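Local coordinates for protein superoxide dismutase (Acidilobus saccharovorans, PDB 4FFK) that catalyses the dismutation of superoxide to molecular oxygen and hydrogen peroxide at a bound iron(III) ion, as an iron superoxide dismutase, at residues Leu97-Lys102 with Trp200-Trp205; Gly110-Asp115 with Asp207-Tyr212; Asn118-Ser123 with Gly153-Leu158. All blocks are in the same frame, centred on the assembly; numbering follows the deposited sequence.

Contact 1 of 3, residues Leu97-Lys102 with Trp200-Trp205; sequences LNMAPK and WDLINW
Met99 and Ile203 face each other in a single beta bridge, their CA atoms 4.5 Å apart, where the loop after helix 75-97 meets the loop between helices 192-199 and 205-216, joining the alpha-hairpin part of this iron superoxide dismutase fold to its C-terminal part. Two backbone hydrogen bonds define the bridge. Ala100 N donates to Leu202 O at 2.7 Å, and Asn204 N donates to Asn98 O, also at 2.7 Å. CA-H...O contacts accompany them: Met99 CA lies 3.1 Å from Leu202 O, and Ile203 CA approaches Asn98 O, so each oxygen accepts one N-H and also has a CA-H close to it.

Apolar side chains pack around the bridge. The Met99 chain crosses Leu202 at a slant and bends at chi3 (-64°); its CG lies against Leu202 CB, and its SD meets Leu202 CD1 at 3.8 Å. The other methyl, Leu202 CD2, lies against the carbonyl oxygen of Ala100, 3.6 Å from Ala100 O, and near Lys102 CA. Ala100 CB meets Asn204 CB, just ahead of helix 205-216, for which Asn204 is the N-cap residue.

Among the polar side chains, Lys102 and Asp201 form a looser pair. They run side by side and point the same way, yet Lys102 NZ stays 4.2 Å from Asp201 OD2, too far for a salt bridge. Asn98, by contrast, is a buried amide whose polar atoms are satisfied outside the two segments: ND2 donates to Asp207 OD2 and Leu174 O, and OD1 accepts from Ala176 N, which ties this loop to strand 172-178. Within the other loop, Ile203 CG2 lies 3.3 Å above the plane of the Trp205 ring, over its centre.

Contact 2 of 3, residues Gly110-Asp115 with Asp207-Tyr212; sequences GGAIGD and DVEARY
Ile113 drives its side chain into the hollow formed by Val208, Glu209 and Tyr212 on helix 205-216. Its two branches fill different parts of that hollow. At the end of the CG1-CD1 arm, CD1 rides over one face of the Tyr212 ring, 4.0 Å from the centroid and displaced toward the rim nearest Tyr212 CG, a CH-pi contact only 22° off the ring normal. Partway along the same arm, Ile113 CG1 meets Val208 CG1 at 3.8 Å, the two side chains crossing at about a right angle. The second branch, CG2, placed between the backbone N and the carbonyl carbon, passes alongside Glu209, 3.2 Å from its OE1. Ala112 adds a smaller bump, its CB reaching the edge of the same tyrosine ring, 3.6 Å from Tyr212 CE1.

Helix 111-121 thus begins against the flank of helix 205-216 within the C-terminal domain of the Fe/Mn superoxide dismutase fold, the short axes 8.4 Å apart. Their 88° crossing brings Ala112 and Ile113 against Val208, Glu209 and Tyr212.

Glu209 supplies the polar part. Its chain bends at chi2 (60°), curling the carboxylate back to the first turn of helix 111-121. OE1 uses its syn lone pair to accept from Ile113 N at 2.7 Å, while OE2 takes a weak hydrogen bond from Ala112 N and an ordinary one from Gln213 NE2. The negative group therefore faces backbone N-H groups at a helix start, where the helix dipole would probably favour it. A glutamine here would probably leave one of Ala112 N and Ile113 N facing an NH2 group instead of an acceptor, and remove the negative charge from the helix start. Beyond the pocket, Leu174 of strand 172-178 touches Ile113, Val208 and Tyr212.

Contact 3 of 3, residues Asn118-Ser123 with Gly153-Leu158; sequences NKFFGS and GDLRIL
Phe120 lays one face of its ring on the chain entering strand 155-161. Asp154 CA sits 3.9 Å from the ring centroid and 14° off the normal, a CH-pi contact, and Leu155 N lies over the same face, 3.4 Å from Phe120 CD2. The Asp154 carboxylate, its plane 42° from the ring, brings OD1 to 3.1 Å from Phe120 CE1. With chi1 at -57°, CG lies beside the backbone N and the ring hangs off the helix toward the strand. Its opposite face is backed by Lys119 CG.

Phe121 carries the second half. Its CE2 meets Ile157 CD1 at 3.5 Å and its CE1 meets Leu155 CB at 3.8 Å. Leu155 CB thus touches both rings, Phe120 at CD2 and Phe121 at CE1.

Further out, Arg156 holds the Asp154 carboxylate in a salt bridge: NH1 meets the anti lone pair of Asp154 OD2 at 2.7 Å, which lies tilted from the guanidinium plane, and the same oxygen accepts from Lys17 N of the second subunit. Arg156 NH2 in turn reaches Lys17 O and Tyr19 OH of that subunit. Phe121 meets the Phe127 ring in its own chain and packs on Leu66 of the second subunit. Hydrophobic residues at the end of helix 111-121 thus pack on strand 155-161, an edge strand of the chain's three-stranded antiparallel sheet, a helix-on-sheet layer belonging to the alpha/beta C-terminal domain of iron and manganese superoxide dismutases.

Contacts 1 and 2 meet directly, their centres 13 Å apart: the 2.7 Å hydrogen bond from Asn98 ND2 to Asp207 OD2 is the joint between them, and Asp207 is in turn paired with Arg211. Contacts 2 and 3 share helix 111-121 and touch where Ile113 CD1 lies 4.1 Å from Leu155 CD1; their centres are 12 Å apart. Contacts 1 and 3, with centres 20 Å apart, do not touch. Contact 3 is nested along the chain inside the loops closed by both others. Iron is bound by His43, His92, Asp178 and His182. In contact 1, the side chain of Met99 is about 9 Å from the bound Fe (III) ion.

Contact 1 of 3, residues Leu97-Lys102 with Trp200-Trp205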
ATOM      1  N   LEU A  97     -21.914 -15.058  -1.368  1.00 27.88           N
ATOM      2  CA  LEU A  97     -22.222 -16.235  -2.205  1.00 27.82           C
ATOM      3  C   LEU A  97     -21.532 -17.471  -1.661  1.00 29.95           C
ATOM      4  O   LEU A  97     -22.032 -18.626  -1.779  1.00 30.62           O
ATOM      5  CB  LEU A  97     -21.832 -15.988  -3.658  1.00 28.09           C
ATOM      6  CG  LEU A  97     -22.714 -14.970  -4.402  1.00 28.83           C
ATOM      7  CD1 LEU A  97     -22.037 -14.648  -5.744  1.00 29.36           C
ATOM      8  CD2 LEU A  97     -24.199 -15.529  -4.625  1.00 31.61           C
ATOM      9  N   ASN A  98     -20.403 -17.251  -1.024  1.00 27.06           N
ATOM     10  CA  ASN A  98     -19.610 -18.316  -0.502  1.00 28.89           C
ATOM     11  C   ASN A  98     -20.156 -18.905   0.809  1.00 27.68           C
ATOM     12  O   ASN A  98     -19.574 -19.814   1.334  1.00 28.27           O
ATOM     13  CB  ASN A  98     -18.217 -17.791  -0.148  1.00 29.14           C
ATOM     14  CG  ASN A  98     -17.335 -17.525  -1.358  1.00 30.20           C
ATOM     15  OD1 ASN A  98     -16.397 -16.721  -1.258  1.00 27.94           O
ATOM     16  ND2 ASN A  98     -17.572 -18.225  -2.479  1.00 29.10           N
ATOM     17  N   MET A  99     -21.179 -18.295   1.363  1.00 29.32           N
ATOM     18  CA  MET A  99     -21.770 -18.754   2.589  1.00 29.79           C
ATOM     19  C   MET A  99     -23.198 -19.298   2.357  1.00 31.78           C
ATOM     20  O   MET A  99     -23.872 -19.005   1.339  1.00 33.10           O
ATOM     21  CB  MET A  99     -21.763 -17.666   3.619  1.00 28.89           C
ATOM     22  CG  MET A  99     -20.307 -17.344   4.031  1.00 27.73           C
ATOM     23  SD  MET A  99     -20.239 -16.149   5.303  1.00 26.94           S
ATOM     24  CE  MET A  99     -20.939 -14.646   4.535  1.00 27.69           C
ATOM     25  N   ALA A 100     -23.616 -20.130   3.290  1.00 32.88           N
ATOM     26  CA  ALA A 100     -24.934 -20.759   3.202  1.00 34.80           C
ATOM     27  C   ALA A 100     -25.366 -21.008   4.631  1.00 35.69           C
ATOM     28  O   ALA A 100     -24.516 -21.260   5.497  1.00 34.40           O
ATOM     29  CB  ALA A 100     -24.873 -22.078   2.394  1.00 33.93           C
ATOM     30  N   PRO A 101     -26.687 -20.939   4.884  1.00 38.57           N
ATOM     31  CA  PRO A 101     -27.266 -21.177   6.213  1.00 41.62           C
ATOM     32  C   PRO A 101     -26.492 -22.215   7.011  1.00 44.10           C
ATOM     33  O   PRO A 101     -26.012 -23.231   6.425  1.00 44.68           O
ATOM     34  CB  PRO A 101     -28.653 -21.698   5.875  1.00 40.72           C
ATOM     35  CG  PRO A 101     -29.024 -20.891   4.699  1.00 41.14           C
ATOM     36  CD  PRO A 101     -27.747 -20.813   3.869  1.00 39.31           C
ATOM     37  N   LYS A 102     -26.367 -21.960   8.319  1.00 47.11           N
ATOM     38  CA  LYS A 102     -25.540 -22.778   9.210  1.00 50.42           C
ATOM     39  C   LYS A 102     -25.834 -24.263   9.017  1.00 51.84           C
ATOM     40  O   LYS A 102     -24.937 -25.113   9.123  1.00 52.72           O
ATOM     41  CB  LYS A 102     -25.787 -22.399  10.679  1.00 50.45           C
ATOM     42  CG  LYS A 102     -24.563 -22.605  11.597  1.00 52.52           C
ATOM     43  CD  LYS A 102     -24.417 -23.989  12.235  1.00 55.19           C
ATOM     44  CE  LYS A 102     -22.928 -24.336  12.350  1.00 54.66           C
ATOM     45  NZ  LYS A 102     -22.577 -25.322  13.409  1.00 54.91           N
ATOM     46  N   TRP A 200     -15.764 -21.254   8.672  1.00 28.31           N
ATOM     47  CA  TRP A 200     -15.700 -22.563   7.992  1.00 28.96           C
ATOM     48  C   TRP A 200     -17.020 -23.281   7.901  1.00 29.64           C
ATOM     49  O   TRP A 200     -17.304 -23.934   6.884  1.00 29.86           O
ATOM     50  CB  TRP A 200     -14.636 -23.473   8.616  1.00 28.71           C
ATOM     51  CG  TRP A 200     -13.241 -22.941   8.363  1.00 26.10           C
ATOM     52  CD1 TRP A 200     -12.527 -22.174   9.185  1.00 27.60           C
ATOM     53  CD2 TRP A 200     -12.485 -23.050   7.154  1.00 27.00           C
ATOM     54  NE1 TRP A 200     -11.323 -21.841   8.617  1.00 29.08           N
ATOM     55  CE2 TRP A 200     -11.292 -22.336   7.348  1.00 26.67           C
ATOM     56  CE3 TRP A 200     -12.732 -23.622   5.908  1.00 26.31           C
ATOM     57  CZ2 TRP A 200     -10.319 -22.236   6.364  1.00 26.05           C
ATOM     58  CZ3 TRP A 200     -11.747 -23.549   4.933  1.00 27.14           C
ATOM     59  CH2 TRP A 200     -10.571 -22.860   5.170  1.00 24.51           C
ATOM     60  N   ASP A 201     -17.840 -23.123   8.934  1.00 29.93           N
ATOM     61  CA  ASP A 201     -19.141 -23.826   8.996  1.00 30.88           C
ATOM     62  C   ASP A 201     -20.218 -23.215   8.134  1.00 30.97           C
ATOM     63  O   ASP A 201     -21.333 -23.750   8.047  1.00 29.32           O
ATOM     64  CB  ASP A 201     -19.633 -23.891  10.436  1.00 30.69           C
ATOM     65  CG  ASP A 201     -18.673 -24.659  11.318  1.00 33.01           C
ATOM     66  OD1 ASP A 201     -18.018 -25.558  10.780  1.00 35.63           O
ATOM     67  OD2 ASP A 201     -18.543 -24.348  12.512  1.00 38.14           O
ATOM     68  N   LEU A 202     -19.912 -22.058   7.539  1.00 28.73           N
ATOM     69  CA  LEU A 202     -20.864 -21.396   6.674  1.00 29.83           C
ATOM     70  C   LEU A 202     -20.552 -21.596   5.220  1.00 29.24           C
ATOM     71  O   LEU A 202     -21.348 -21.229   4.353  1.00 31.94           O
ATOM     72  CB  LEU A 202     -20.851 -19.908   6.978  1.00 28.41           C
ATOM     73  CG  LEU A 202     -21.396 -19.491   8.339  1.00 31.24           C
ATOM     74  CD1 LEU A 202     -21.488 -18.020   8.382  1.00 27.48           C
ATOM     75  CD2 LEU A 202     -22.817 -20.106   8.487  1.00 24.29           C
ATOM     76  N   ILE A 203     -19.392 -22.159   4.924  1.00 30.33           N
ATOM     77  CA  ILE A 203     -18.979 -22.191   3.512  1.00 30.20           C
ATOM     78  C   ILE A 203     -19.958 -22.986   2.678  1.00 32.55           C
ATOM     79  O   ILE A 203     -20.255 -24.152   2.980  1.00 32.66           O
ATOM     80  CB  ILE A 203     -17.533 -22.683   3.316  1.00 31.31           C
ATOM     81  CG1 ILE A 203     -16.582 -21.682   3.948  1.00 28.15           C
ATOM     82  CG2 ILE A 203     -17.181 -22.769   1.819  1.00 30.41           C
ATOM     83  CD1 ILE A 203     -15.257 -22.254   4.303  1.00 28.73           C
ATOM     84  N   ASN A 204     -20.517 -22.320   1.683  1.00 32.19           N
ATOM     85  CA  ASN A 204     -21.175 -23.003   0.610  1.00 34.10           C
ATOM     86  C   ASN A 204     -20.176 -23.586  -0.387  1.00 33.98           C
ATOM     87  O   ASN A 204     -19.788 -22.968  -1.394  1.00 34.79           O
ATOM     88  CB  ASN A 204     -22.206 -22.108  -0.023  1.00 33.72           C
ATOM     89  CG  ASN A 204     -23.026 -22.839  -1.049  1.00 34.14           C
ATOM     90  OD1 ASN A 204     -24.019 -22.336  -1.492  1.00 37.33           O
ATOM     91  ND2 ASN A 204     -22.564 -23.998  -1.471  1.00 32.72           N
ATOM     92  N   TRP A 205     -19.767 -24.816  -0.126  1.00 34.42           N
ATOM     93  CA  TRP A 205     -18.793 -25.467  -0.996  1.00 35.04           C
ATOM     94  C   TRP A 205     -19.290 -25.772  -2.420  1.00 35.71           C
ATOM     95  O   TRP A 205     -18.481 -26.026  -3.325  1.00 36.15           O
ATOM     96  CB  TRP A 205     -18.169 -26.702  -0.328  1.00 35.58           C
ATOM     97  CG  TRP A 205     -17.184 -26.350   0.703  1.00 33.26           C
ATOM     98  CD1 TRP A 205     -17.345 -26.460   2.052  1.00 36.57           C
ATOM     99  CD2 TRP A 205     -15.873 -25.795   0.498  1.00 36.78           C
ATOM    100  NE1 TRP A 205     -16.213 -26.041   2.700  1.00 35.25           N
ATOM    101  CE2 TRP A 205     -15.295 -25.616   1.776  1.00 38.33           C
ATOM    102  CE3 TRP A 205     -15.139 -25.411  -0.644  1.00 38.23           C
ATOM    103  CZ2 TRP A 205     -14.015 -25.062   1.958  1.00 36.43           C
ATOM    104  CZ3 TRP A 205     -13.851 -24.914  -0.470  1.00 34.79           C
ATOM    105  CH2 TRP A 205     -13.305 -24.736   0.824  1.00 36.41           C
TER

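Contact 2 of 3, residues Gly110-Asp115 with Asp207-Tyr212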
ATOM      1  N   GLY A 110     -16.325 -31.687  -1.408  1.00 42.32           N
ATOM      2  CA  GLY A 110     -16.155 -32.833  -2.324  1.00 43.99           C
ATOM      3  C   GLY A 110     -16.058 -32.270  -3.722  1.00 44.50           C
ATOM      4  O   GLY A 110     -15.800 -31.070  -3.869  1.00 44.86           O
ATOM      5  N   GLY A 111     -16.259 -33.113  -4.751  1.00 44.61           N
ATOM      6  CA  GLY A 111     -16.203 -32.661  -6.150  1.00 43.25           C
ATOM      7  C   GLY A 111     -14.791 -32.241  -6.568  1.00 42.39           C
ATOM      8  O   GLY A 111     -13.795 -32.588  -5.894  1.00 42.87           O
ATOM      9  N   ALA A 112     -14.699 -31.496  -7.672  1.00 40.97           N
ATOM     10  CA  ALA A 112     -13.400 -31.150  -8.235  1.00 40.15           C
ATOM     11  C   ALA A 112     -12.633 -30.264  -7.218  1.00 39.43           C
ATOM     12  O   ALA A 112     -11.415 -30.439  -7.003  1.00 40.00           O
ATOM     13  CB  ALA A 112     -13.563 -30.463  -9.581  1.00 39.81           C
ATOM     14  N   ILE A 113     -13.377 -29.376  -6.548  1.00 39.19           N
ATOM     15  CA  ILE A 113     -12.748 -28.428  -5.599  1.00 37.87           C
ATOM     16  C   ILE A 113     -12.082 -29.142  -4.431  1.00 37.48           C
ATOM     17  O   ILE A 113     -10.946 -28.871  -4.130  1.00 36.72           O
ATOM     18  CB  ILE A 113     -13.704 -27.245  -5.146  1.00 38.22           C
ATOM     19  CG1 ILE A 113     -12.885 -26.131  -4.467  1.00 36.70           C
ATOM     20  CG2 ILE A 113     -14.807 -27.677  -4.217  1.00 35.57           C
ATOM     21  CD1 ILE A 113     -11.891 -25.534  -5.323  1.00 39.58           C
ATOM     22  N   GLY A 114     -12.781 -30.112  -3.829  1.00 37.09           N
ATOM     23  CA  GLY A 114     -12.227 -30.892  -2.771  1.00 36.38           C
ATOM     24  C   GLY A 114     -10.972 -31.592  -3.218  1.00 35.65           C
ATOM     25  O   GLY A 114      -9.991 -31.629  -2.497  1.00 36.17           O
ATOM     26  N   ASP A 115     -11.015 -32.181  -4.413  1.00 36.63           N
ATOM     27  CA  ASP A 115      -9.839 -32.853  -4.968  1.00 36.60           C
ATOM     28  C   ASP A 115      -8.713 -31.865  -5.269  1.00 35.56           C
ATOM     29  O   ASP A 115      -7.516 -32.126  -5.029  1.00 35.77           O
ATOM     30  CB  ASP A 115     -10.244 -33.569  -6.254  1.00 37.59           C
ATOM     31  CG  ASP A 115     -11.087 -34.819  -5.987  1.00 38.70           C
ATOM     32  OD1 ASP A 115     -10.942 -35.419  -4.900  1.00 40.22           O
ATOM     33  OD2 ASP A 115     -11.870 -35.168  -6.877  1.00 43.74           O
ATOM     34  N   ASP A 207     -21.284 -23.592  -4.123  1.00 35.37           N
ATOM     35  CA  ASP A 207     -21.020 -22.297  -4.717  1.00 34.26           C
ATOM     36  C   ASP A 207     -19.560 -22.234  -5.192  1.00 32.91           C
ATOM     37  O   ASP A 207     -19.318 -21.876  -6.339  1.00 34.63           O
ATOM     38  CB  ASP A 207     -21.269 -21.180  -3.735  1.00 34.14           C
ATOM     39  CG  ASP A 207     -20.691 -19.878  -4.229  1.00 34.04           C
ATOM     40  OD1 ASP A 207     -21.270 -19.275  -5.131  1.00 31.25           O
ATOM     41  OD2 ASP A 207     -19.596 -19.532  -3.768  1.00 31.55           O
ATOM     42  N   VAL A 208     -18.626 -22.579  -4.313  1.00 32.58           N
ATOM     43  CA  VAL A 208     -17.184 -22.574  -4.605  1.00 32.07           C
ATOM     44  C   VAL A 208     -16.855 -23.542  -5.759  1.00 33.95           C
ATOM     45  O   VAL A 208     -16.250 -23.190  -6.776  1.00 31.90           O
ATOM     46  CB  VAL A 208     -16.331 -22.948  -3.368  1.00 31.84           C
ATOM     47  CG1 VAL A 208     -14.869 -23.013  -3.700  1.00 29.76           C
ATOM     48  CG2 VAL A 208     -16.536 -21.964  -2.233  1.00 28.92           C
ATOM     49  N   GLU A 209     -17.326 -24.775  -5.607  1.00 34.74           N
ATOM     50  CA  GLU A 209     -17.275 -25.725  -6.711  1.00 34.38           C
ATOM     51  C   GLU A 209     -17.744 -25.148  -8.031  1.00 33.92           C
ATOM     52  O   GLU A 209     -17.045 -25.271  -9.039  1.00 34.96           O
ATOM     53  CB  GLU A 209     -18.133 -26.966  -6.350  1.00 35.18           C
ATOM     54  CG  GLU A 209     -18.189 -28.013  -7.487  1.00 38.25           C
ATOM     55  CD  GLU A 209     -16.829 -28.584  -7.910  1.00 45.16           C
ATOM     56  OE1 GLU A 209     -15.792 -28.421  -7.223  1.00 42.87           O
ATOM     57  OE2 GLU A 209     -16.806 -29.235  -8.975  1.00 49.66           O
ATOM     58  N   ALA A 210     -18.914 -24.527  -8.046  1.00 34.23           N
ATOM     59  CA  ALA A 210     -19.497 -24.020  -9.293  1.00 35.05           C
ATOM     60  C   ALA A 210     -18.580 -22.939  -9.861  1.00 35.33           C
ATOM     61  O   ALA A 210     -18.365 -22.850 -11.072  1.00 35.29           O
ATOM     62  CB  ALA A 210     -20.888 -23.449  -9.073  1.00 35.31           C
ATOM     63  N   ARG A 211     -18.039 -22.113  -8.965  1.00 34.68           N
ATOM     64  CA  ARG A 211     -17.133 -21.053  -9.421  1.00 33.05           C
ATOM     65  C   ARG A 211     -15.858 -21.667  -9.967  1.00 32.99           C
ATOM     66  O   ARG A 211     -15.344 -21.248 -10.981  1.00 32.05           O
ATOM     67  CB  ARG A 211     -16.813 -20.092  -8.283  1.00 32.04           C
ATOM     68  CG  ARG A 211     -16.062 -18.825  -8.764  1.00 30.80           C
ATOM     69  CD  ARG A 211     -16.251 -17.608  -7.810  1.00 28.46           C
ATOM     70  NE  ARG A 211     -17.662 -17.244  -7.600  1.00 27.19           N
ATOM     71  CZ  ARG A 211     -18.404 -17.712  -6.580  1.00 28.77           C
ATOM     72  NH1 ARG A 211     -17.870 -18.553  -5.690  1.00 27.45           N
ATOM     73  NH2 ARG A 211     -19.659 -17.350  -6.458  1.00 28.63           N
ATOM     74  N   TYR A 212     -15.363 -22.683  -9.294  1.00 34.08           N
ATOM     75  CA  TYR A 212     -14.167 -23.334  -9.701  1.00 35.43           C
ATOM     76  C   TYR A 212     -14.366 -24.017 -11.054  1.00 35.96           C
ATOM     77  O   TYR A 212     -13.474 -23.975 -11.889  1.00 35.78           O
ATOM     78  CB  TYR A 212     -13.764 -24.319  -8.638  1.00 34.98           C
ATOM     79  CG  TYR A 212     -12.625 -25.201  -8.981  1.00 37.12           C
ATOM     80  CD1 TYR A 212     -12.760 -26.577  -8.920  1.00 39.29           C
ATOM     81  CD2 TYR A 212     -11.394 -24.681  -9.352  1.00 36.95           C
ATOM     82  CE1 TYR A 212     -11.694 -27.403  -9.220  1.00 39.35           C
ATOM     83  CE2 TYR A 212     -10.347 -25.472  -9.642  1.00 36.81           C
ATOM     84  CZ  TYR A 212     -10.502 -26.846  -9.582  1.00 35.57           C
ATOM     85  OH  TYR A 212      -9.444 -27.621  -9.874  1.00 37.45           O
TER

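Contact 3 of 3, residues Asn118-Ser123 with Gly153-Leu158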
ATOM      1  N   ASN A 118      -7.111 -31.025  -2.018  1.00 35.73           N
ATOM      2  CA  ASN A 118      -6.160 -32.057  -1.659  1.00 37.80           C
ATOM      3  C   ASN A 118      -4.888 -32.020  -2.512  1.00 36.99           C
ATOM      4  O   ASN A 118      -3.783 -32.154  -1.994  1.00 38.01           O
ATOM      5  CB  ASN A 118      -6.841 -33.424  -1.704  1.00 38.02           C
ATOM      6  CG  ASN A 118      -7.838 -33.587  -0.599  1.00 40.86           C
ATOM      7  OD1 ASN A 118      -7.668 -33.006   0.474  1.00 42.98           O
ATOM      8  ND2 ASN A 118      -8.887 -34.392  -0.835  1.00 40.38           N
ATOM      9  N   LYS A 119      -5.047 -31.833  -3.819  1.00 37.28           N
ATOM     10  CA  LYS A 119      -3.883 -31.813  -4.709  1.00 37.33           C
ATOM     11  C   LYS A 119      -2.897 -30.688  -4.359  1.00 35.57           C
ATOM     12  O   LYS A 119      -1.692 -30.903  -4.279  1.00 34.15           O
ATOM     13  CB  LYS A 119      -4.321 -31.761  -6.181  1.00 37.18           C
ATOM     14  CG  LYS A 119      -3.163 -31.669  -7.158  1.00 40.87           C
ATOM     15  CD  LYS A 119      -3.684 -31.731  -8.590  1.00 41.35           C
ATOM     16  CE  LYS A 119      -2.498 -31.833  -9.527  1.00 45.12           C
ATOM     17  NZ  LYS A 119      -2.871 -31.640 -10.951  1.00 45.86           N
ATOM     18  N   PHE A 120      -3.433 -29.495  -4.092  1.00 34.64           N
ATOM     19  CA  PHE A 120      -2.545 -28.332  -3.975  1.00 33.76           C
ATOM     20  C   PHE A 120      -2.129 -28.016  -2.532  1.00 34.63           C
ATOM     21  O   PHE A 120      -1.113 -27.362  -2.303  1.00 34.14           O
ATOM     22  CB  PHE A 120      -3.138 -27.146  -4.735  1.00 32.20           C
ATOM     23  CG  PHE A 120      -3.382 -27.442  -6.179  1.00 31.92           C
ATOM     24  CD1 PHE A 120      -2.312 -27.825  -7.016  1.00 35.17           C
ATOM     25  CD2 PHE A 120      -4.657 -27.356  -6.739  1.00 32.88           C
ATOM     26  CE1 PHE A 120      -2.528 -28.097  -8.363  1.00 31.47           C
ATOM     27  CE2 PHE A 120      -4.883 -27.670  -8.103  1.00 32.87           C
ATOM     28  CZ  PHE A 120      -3.815 -28.047  -8.904  1.00 32.77           C
ATOM     29  N   PHE A 121      -2.859 -28.544  -1.550  1.00 35.06           N
ATOM     30  CA  PHE A 121      -2.481 -28.315  -0.149  1.00 36.36           C
ATOM     31  C   PHE A 121      -2.272 -29.598   0.656  1.00 38.18           C
ATOM     32  O   PHE A 121      -1.920 -29.555   1.847  1.00 37.70           O
ATOM     33  CB  PHE A 121      -3.513 -27.435   0.563  1.00 35.41           C
ATOM     34  CG  PHE A 121      -3.847 -26.198  -0.199  1.00 32.77           C
ATOM     35  CD1 PHE A 121      -4.834 -26.241  -1.168  1.00 32.64           C
ATOM     36  CD2 PHE A 121      -3.114 -25.021   0.016  1.00 32.04           C
ATOM     37  CE1 PHE A 121      -5.171 -25.111  -1.920  1.00 32.31           C
ATOM     38  CE2 PHE A 121      -3.411 -23.873  -0.761  1.00 31.72           C
ATOM     39  CZ  PHE A 121      -4.453 -23.927  -1.696  1.00 31.48           C
ATOM     40  N   GLY A 122      -2.504 -30.728   0.001  1.00 39.66           N
ATOM     41  CA  GLY A 122      -2.184 -32.006   0.638  1.00 41.14           C
ATOM     42  C   GLY A 122      -3.424 -32.642   1.220  1.00 41.32           C
ATOM     43  O   GLY A 122      -3.668 -33.850   1.018  1.00 41.64           O
ATOM     44  N   SER A 123      -4.202 -31.840   1.954  1.00 40.32           N
ATOM     45  CA  SER A 123      -5.436 -32.287   2.598  1.00 40.51           C
ATOM     46  C   SER A 123      -6.286 -31.083   2.843  1.00 40.45           C
ATOM     47  O   SER A 123      -5.757 -29.973   2.893  1.00 40.20           O
ATOM     48  CB  SER A 123      -5.135 -32.943   3.951  1.00 39.59           C
ATOM     49  OG  SER A 123      -4.455 -32.051   4.811  1.00 39.88           O
ATOM     50  N   GLY A 153      -3.171 -23.676 -13.522  1.00 33.61           N
ATOM     51  CA  GLY A 153      -4.209 -24.530 -12.994  1.00 33.74           C
ATOM     52  C   GLY A 153      -4.111 -24.792 -11.493  1.00 33.42           C
ATOM     53  O   GLY A 153      -4.957 -25.493 -10.966  1.00 33.61           O
ATOM     54  N   ASP A 154      -3.108 -24.225 -10.810  1.00 32.38           N
ATOM     55  CA  ASP A 154      -2.944 -24.385  -9.341  1.00 31.02           C
ATOM     56  C   ASP A 154      -3.967 -23.516  -8.590  1.00 30.49           C
ATOM     57  O   ASP A 154      -4.351 -22.448  -9.065  1.00 29.43           O
ATOM     58  CB  ASP A 154      -1.534 -23.998  -8.876  1.00 30.06           C
ATOM     59  CG  ASP A 154      -0.475 -25.101  -9.094  1.00 31.41           C
ATOM     60  OD1 ASP A 154      -0.729 -26.049  -9.870  1.00 36.22           O
ATOM     61  OD2 ASP A 154       0.605 -25.055  -8.479  1.00 29.21           O
ATOM     62  N   LEU A 155      -4.440 -24.018  -7.443  1.00 29.25           N
ATOM     63  CA  LEU A 155      -5.078 -23.156  -6.463  1.00 28.04           C
ATOM     64  C   LEU A 155      -4.006 -22.370  -5.810  1.00 24.87           C
ATOM     65  O   LEU A 155      -2.934 -22.867  -5.628  1.00 26.09           O
ATOM     66  CB  LEU A 155      -5.890 -23.971  -5.437  1.00 26.55           C
ATOM     67  CG  LEU A 155      -7.115 -24.660  -6.050  1.00 26.84           C
ATOM     68  CD1 LEU A 155      -7.776 -25.490  -4.986  1.00 30.04           C
ATOM     69  CD2 LEU A 155      -8.172 -23.686  -6.593  1.00 27.86           C
ATOM     70  N   ARG A 156      -4.304 -21.118  -5.433  1.00 25.18           N
ATOM     71  CA  ARG A 156      -3.350 -20.306  -4.682  1.00 24.04           C
ATOM     72  C   ARG A 156      -4.149 -19.627  -3.590  1.00 22.57           C
ATOM     73  O   ARG A 156      -5.288 -19.248  -3.819  1.00 22.62           O
ATOM     74  CB  ARG A 156      -2.745 -19.163  -5.546  1.00 25.22           C
ATOM     75  CG  ARG A 156      -1.896 -19.615  -6.704  1.00 25.97           C
ATOM     76  CD  ARG A 156      -0.560 -20.221  -6.275  1.00 24.99           C
ATOM     77  NE  ARG A 156       0.196 -20.560  -7.493  1.00 28.25           N
ATOM     78  CZ  ARG A 156       0.655 -21.766  -7.801  1.00 28.36           C
ATOM     79  NH1 ARG A 156       0.567 -22.785  -6.949  1.00 25.97           N
ATOM     80  NH2 ARG A 156       1.293 -21.929  -8.947  1.00 26.15           N
ATOM     81  N   ILE A 157      -3.545 -19.531  -2.432  1.00 22.20           N
ATOM     82  CA  ILE A 157      -4.132 -18.715  -1.359  1.00 22.20           C
ATOM     83  C   ILE A 157      -3.583 -17.299  -1.503  1.00 20.16           C
ATOM     84  O   ILE A 157      -2.406 -17.082  -1.609  1.00 21.82           O
ATOM     85  CB  ILE A 157      -3.808 -19.287  -0.020  1.00 22.76           C
ATOM     86  CG1 ILE A 157      -4.558 -20.625   0.125  1.00 22.48           C
ATOM     87  CG2 ILE A 157      -4.233 -18.279   1.139  1.00 21.28           C
ATOM     88  CD1 ILE A 157      -4.262 -21.328   1.475  1.00 25.67           C
ATOM     89  N   LEU A 158      -4.481 -16.338  -1.511  1.00 20.93           N
ATOM     90  CA  LEU A 158      -4.060 -14.938  -1.546  1.00 20.06           C
ATOM     91  C   LEU A 158      -4.448 -14.231  -0.264  1.00 20.53           C
ATOM     92  O   LEU A 158      -5.466 -14.532   0.342  1.00 22.16           O
ATOM     93  CB  LEU A 158      -4.807 -14.229  -2.666  1.00 19.59           C
ATOM     94  CG  LEU A 158      -4.760 -15.049  -3.976  1.00 19.94           C
ATOM     95  CD1 LEU A 158      -5.523 -14.217  -4.967  1.00 21.96           C
ATOM     96  CD2 LEU A 158      -3.399 -15.362  -4.428  1.00 19.62           C
TER